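Local coordinates for protein hemin degrading factor (Pseudomonas aeruginosa, PDB 4MGF) that binds heme b, ligating its iron, and probably hands heme on for breakdown during iron acquisition, at residues 317-322 / 349-354; 240-245 / 305-310. One frame throughout, in Å; residues are numbered along the deposited sequence.

Interaction 1: 317-322 / 349-354; sequences DGIVTS and DWRELA
W350 NE1 donates to the backbone oxygen T321 O at 2.9 Å. The bond is fairly straight, with an N-H...O angle of 160°. The oxygen lies near the indole plane, but the donor stands above the carbonyl plane of T321, 51° out of it. With chi1 at 163°, CG of W350 is anti to the main-chain N, and the indole leaves the helix toward the strand. S322 CA also sits at the ring edge.

A354 is one helical turn after W350. Its CB lies over one face of the indole, offset toward the rim. The same methyl meets T321 CG2 at 3.8 Å. T321 therefore faces the helix with its methyl, while its OG1 turns to E346 OE2, outside the two segments. L336 of strand 332-338 also packs on W350.

R351 runs along the more exposed side. Its chain bends at chi3 and crosses the side chains of I319 and T321 at about a right angle. NH2 comes 2.9 Å from I319 O, which lies at the edge of the guanidinium, in its plane. R351 NE and T321 OG1 are 4.1 Å apart.

The contact packs helix 348-355 against the start of strand 320-326, in the second HemS/ChuX-type region of the chain. The axes of strand 320-322 and helix 349-354 approach to 8.7 Å. S322 turns its CB the other way, where K313, a heme-binding residue, is close.

The chemistry is divided. A buried indole N-H is satisfied by a main-chain carbonyl, and the methyls of T321 and A354 close together beside it. At the rim, E346 OE2 meets both R351 NE, in a salt bridge, and T321 OG1, in a hydrogen bond. It probably balances the arginine's charge and fixes the polar ends of both side chains.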
# COMPACT_ATOMS: atom_id res chain seq x y z
N ASP A 317 14.27 20.66 -1.93
CA ASP A 317 14.08 20.66 -3.38
C ASP A 317 12.99 21.65 -3.79
O ASP A 317 12.74 21.85 -4.98
CB ASP A 317 13.66 19.27 -3.89
CG ASP A 317 14.67 18.18 -3.56
OD1 ASP A 317 15.85 18.49 -3.27
OD2 ASP A 317 14.26 16.99 -3.59
N GLY A 318 12.32 22.23 -2.81
CA GLY A 318 11.26 23.19 -3.09
C GLY A 318 9.92 22.76 -2.51
O GLY A 318 9.82 21.72 -1.86
N ILE A 319 8.89 23.56 -2.75
CA ILE A 319 7.55 23.16 -2.35
C ILE A 319 7.12 21.94 -3.16
O ILE A 319 7.30 21.90 -4.38
CB ILE A 319 6.54 24.31 -2.49
CG1 ILE A 319 6.86 25.42 -1.47
CG2 ILE A 319 5.12 23.79 -2.29
CD1 ILE A 319 5.85 26.54 -1.44
N VAL A 320 6.58 20.94 -2.46
CA VAL A 320 6.09 19.73 -3.09
C VAL A 320 4.59 19.65 -2.87
O VAL A 320 4.11 19.75 -1.74
CB VAL A 320 6.77 18.49 -2.50
CG1 VAL A 320 6.12 17.20 -3.07
CG2 VAL A 320 8.24 18.54 -2.80
N THR A 321 3.85 19.49 -3.96
CA THR A 321 2.40 19.47 -3.89
C THR A 321 1.86 18.05 -4.05
O THR A 321 2.33 17.29 -4.89
CB THR A 321 1.80 20.34 -5.02
OG1 THR A 321 2.44 21.62 -5.03
CG2 THR A 321 0.31 20.53 -4.82
N SER A 322 0.84 17.72 -3.26
CA SER A 322 0.22 16.41 -3.35
C SER A 322 -1.27 16.42 -3.04
O SER A 322 -1.77 17.32 -2.36
CB SER A 322 0.93 15.43 -2.41
OG SER A 322 0.78 15.83 -1.06
N ASP A 349 3.77 21.48 -14.73
CA ASP A 349 2.55 20.86 -15.24
C ASP A 349 1.74 20.20 -14.12
O ASP A 349 0.54 20.42 -14.02
CB ASP A 349 2.84 19.87 -16.37
CG ASP A 349 3.83 18.79 -15.97
OD1 ASP A 349 4.31 18.08 -16.88
OD2 ASP A 349 4.14 18.64 -14.76
N TRP A 350 2.41 19.42 -13.28
CA TRP A 350 1.72 18.81 -12.14
C TRP A 350 1.23 19.87 -11.19
O TRP A 350 0.08 19.83 -10.75
CB TRP A 350 2.63 17.84 -11.38
CG TRP A 350 2.11 17.53 -9.99
CD1 TRP A 350 2.64 17.95 -8.80
CD2 TRP A 350 0.96 16.73 -9.65
NE1 TRP A 350 1.89 17.47 -7.75
CE2 TRP A 350 0.86 16.72 -8.24
CE3 TRP A 350 0.01 16.02 -10.40
CZ2 TRP A 350 -0.15 16.02 -7.57
CZ3 TRP A 350 -0.99 15.33 -9.72
CH2 TRP A 350 -1.06 15.33 -8.33
N ARG A 351 2.10 20.82 -10.86
CA ARG A 351 1.70 21.87 -9.92
C ARG A 351 0.44 22.57 -10.42
O ARG A 351 -0.47 22.83 -9.64
CB ARG A 351 2.81 22.88 -9.65
CG ARG A 351 2.36 24.00 -8.71
CD ARG A 351 3.50 24.89 -8.29
NE ARG A 351 4.46 24.17 -7.47
CZ ARG A 351 5.57 24.71 -6.97
NH1 ARG A 351 5.86 25.98 -7.20
NH2 ARG A 351 6.38 23.96 -6.24
N GLU A 352 0.39 22.85 -11.72
CA GLU A 352 -0.78 23.49 -12.32
C GLU A 352 -2.03 22.66 -12.12
O GLU A 352 -3.06 23.15 -11.66
CB GLU A 352 -0.58 23.72 -13.81
CG GLU A 352 -1.78 24.41 -14.47
CD GLU A 352 -1.65 24.56 -15.98
OE1 GLU A 352 -2.64 24.98 -16.62
OE2 GLU A 352 -0.56 24.27 -16.53
N LEU A 353 -1.93 21.39 -12.47
CA LEU A 353 -3.09 20.53 -12.39
C LEU A 353 -3.59 20.37 -10.95
O LEU A 353 -4.80 20.43 -10.70
CB LEU A 353 -2.75 19.17 -13.00
CG LEU A 353 -3.85 18.13 -13.01
CD1 LEU A 353 -4.95 18.53 -13.97
CD2 LEU A 353 -3.26 16.78 -13.38
N ALA A 354 -2.66 20.20 -10.01
CA ALA A 354 -3.00 19.92 -8.62
C ALA A 354 -3.72 21.11 -7.98
O ALA A 354 -4.58 20.95 -7.11
CB ALA A 354 -1.74 19.56 -7.82

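Interaction 2: 240-245 / 305-310; sequences AERLDN and IAELWR
R242 lays its aliphatic chain across W309. CB stands over the centre of the six-membered ring, 4.0 Å from its centroid and 3° off the normal, a CH-pi contact. CG is anti to the backbone N (chi1 -169°) and passes L308 O at 3.5 Å. CD lies near W309 CZ2. NE donates to a water at 2.9 Å. The guanidinium rests one face on E307 CB. E307 OE1 is 4.3 Å from R242 NH1 and well out of the guanidinium plane, so only the charges attract. The anti lone pair of E307 OE1 takes the N-H of W309 NE1 at 3.0 Å, which ties down the ring under R242.

The water makes four bonds. It accepts from R242 NE and L308 N, and donates to L243 O and N245 OD1. N245 ND2 adds a weak bond to A306 O. A306 and E307 both face F326, a classic beta bulge in the neighbouring pairing.

The strands are antiparallel. E241 and R310 form a hydrogen-bonded pair, and R242 and W309 a non-hydrogen-bonded one. E241 and R310 also lie side by side in a salt bridge. R310 NH2 at 2.9 Å and R310 NE at 3.1 Å reach E241 OE2 from the same face of the carboxylate, whose plane is 74° from the guanidinium. R312 is a second partner of this oxygen. L243 CD2 lies over one face of the R310 guanidinium, and R310 NH1 bonds F357 O.

Strand 240-243 is thus the sheet's outermost strand within the chain, though the C-terminal L360 bonds to R242. One face carries the charged pair, the other the tryptophan with its arginine. L243 N donates directly to L308 O at 2.8 Å. The water stands in for the return bond, linking L308 N to L243 O.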
# COMPACT_ATOMS: atom_id res chain seq x y z
N ALA A 240 -2.73 23.40 3.48
CA ALA A 240 -3.64 22.29 3.29
C ALA A 240 -5.06 22.78 3.15
O ALA A 240 -5.55 23.52 4.01
CB ALA A 240 -3.54 21.36 4.46
N GLU A 241 -5.73 22.36 2.08
CA GLU A 241 -7.15 22.67 1.91
C GLU A 241 -7.95 21.47 1.45
O GLU A 241 -7.51 20.70 0.58
CB GLU A 241 -7.38 23.88 0.99
CG GLU A 241 -6.50 23.94 -0.24
CD GLU A 241 -6.63 25.27 -0.99
OE1 GLU A 241 -7.40 26.15 -0.53
OE2 GLU A 241 -5.97 25.45 -2.04
N ARG A 242 -9.11 21.31 2.07
CA ARG A 242 -10.00 20.22 1.75
C ARG A 242 -10.67 20.45 0.39
O ARG A 242 -11.09 21.58 0.05
CB ARG A 242 -11.03 20.05 2.86
CG ARG A 242 -11.86 18.77 2.75
CD ARG A 242 -12.32 18.35 4.13
NE ARG A 242 -13.37 17.34 4.09
CZ ARG A 242 -14.02 16.93 5.16
NH1 ARG A 242 -13.73 17.44 6.35
NH2 ARG A 242 -14.97 16.00 5.06
N LEU A 243 -10.76 19.37 -0.37
CA LEU A 243 -11.33 19.37 -1.71
C LEU A 243 -12.60 18.52 -1.72
O LEU A 243 -12.83 17.71 -0.82
CB LEU A 243 -10.34 18.77 -2.70
CG LEU A 243 -8.93 19.36 -2.70
CD1 LEU A 243 -7.96 18.43 -3.45
CD2 LEU A 243 -8.91 20.77 -3.30
N ASP A 244 -13.42 18.71 -2.75
CA ASP A 244 -14.60 17.90 -2.87
C ASP A 244 -14.10 16.48 -3.17
O ASP A 244 -13.23 16.30 -4.02
CB ASP A 244 -15.51 18.43 -3.97
CG ASP A 244 -16.87 17.76 -3.97
OD1 ASP A 244 -17.80 18.28 -3.31
OD2 ASP A 244 -17.01 16.70 -4.63
N ASN A 245 -14.62 15.49 -2.45
CA ASN A 245 -14.17 14.10 -2.62
C ASN A 245 -14.18 13.63 -4.07
O ASN A 245 -13.30 12.87 -4.49
CB ASN A 245 -14.99 13.14 -1.75
CG ASN A 245 -14.70 13.28 -0.26
OD1 ASN A 245 -13.68 13.83 0.13
ND2 ASN A 245 -15.59 12.77 0.58
N ILE A 305 -13.77 7.03 0.69
CA ILE A 305 -13.13 8.35 0.84
C ILE A 305 -13.96 9.32 1.68
O ILE A 305 -15.03 9.74 1.26
CB ILE A 305 -12.89 9.01 -0.53
CG1 ILE A 305 -11.87 8.21 -1.34
CG2 ILE A 305 -12.40 10.45 -0.36
CD1 ILE A 305 -11.58 8.79 -2.70
N ALA A 306 -13.45 9.66 2.87
CA ALA A 306 -14.17 10.56 3.77
C ALA A 306 -13.71 12.01 3.60
O ALA A 306 -14.51 12.93 3.71
CB ALA A 306 -13.99 10.14 5.21
N GLU A 307 -12.41 12.19 3.36
CA GLU A 307 -11.85 13.50 3.11
C GLU A 307 -10.70 13.46 2.11
O GLU A 307 -9.96 12.47 1.99
CB GLU A 307 -11.47 14.23 4.43
CG GLU A 307 -10.93 13.36 5.55
CD GLU A 307 -10.77 14.12 6.87
OE1 GLU A 307 -10.14 15.19 6.87
OE2 GLU A 307 -11.28 13.63 7.91
N LEU A 308 -10.57 14.56 1.37
CA LEU A 308 -9.56 14.69 0.35
C LEU A 308 -8.88 16.05 0.49
O LEU A 308 -9.55 17.07 0.67
CB LEU A 308 -10.21 14.57 -1.02
CG LEU A 308 -9.30 14.72 -2.23
CD1 LEU A 308 -8.28 13.58 -2.29
CD2 LEU A 308 -10.13 14.78 -3.53
N TRP A 309 -7.56 16.08 0.40
CA TRP A 309 -6.82 17.32 0.69
C TRP A 309 -5.78 17.62 -0.36
O TRP A 309 -5.12 16.71 -0.86
CB TRP A 309 -6.12 17.21 2.05
CG TRP A 309 -7.03 17.20 3.23
CD1 TRP A 309 -7.74 16.15 3.71
CD2 TRP A 309 -7.31 18.31 4.09
NE1 TRP A 309 -8.45 16.53 4.83
CE2 TRP A 309 -8.20 17.86 5.07
CE3 TRP A 309 -6.90 19.66 4.11
CZ2 TRP A 309 -8.69 18.69 6.08
CZ3 TRP A 309 -7.39 20.49 5.11
CH2 TRP A 309 -8.28 20.00 6.08
N ARG A 310 -5.63 18.89 -0.69
CA ARG A 310 -4.48 19.34 -1.44
C ARG A 310 -3.46 19.75 -0.38
O ARG A 310 -3.79 20.51 0.52
CB ARG A 310 -4.85 20.54 -2.32
CG ARG A 310 -3.66 21.17 -3.04
CD ARG A 310 -4.08 22.10 -4.21
NE ARG A 310 -5.17 23.02 -3.87
CZ ARG A 310 -6.30 23.14 -4.56
NH1 ARG A 310 -6.52 22.39 -5.65
NH2 ARG A 310 -7.24 24.00 -4.17
O HOH W 1 -12.93 16.19 1.44

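How the interactions relate
Interactions 1 and 2 share one sheet: strands 307-313 and 320-326 follow each other in the chain and are neighbours in it. The centres of the two interactions are 16 Å apart, yet they touch. R310 NH1 of interaction 2 lies 2.8 Å from A354 O of interaction 1, probably a hydrogen bond, which would tie the helix to strand 307-313 as well. W323 NE1 also bonds A354 O. Heme-binding residues lie near both. The side chain of S322 is about 4 Å from that of K313 and about 7 Å from that of R228. The side chain of W309 is about 8 Å from that of R228.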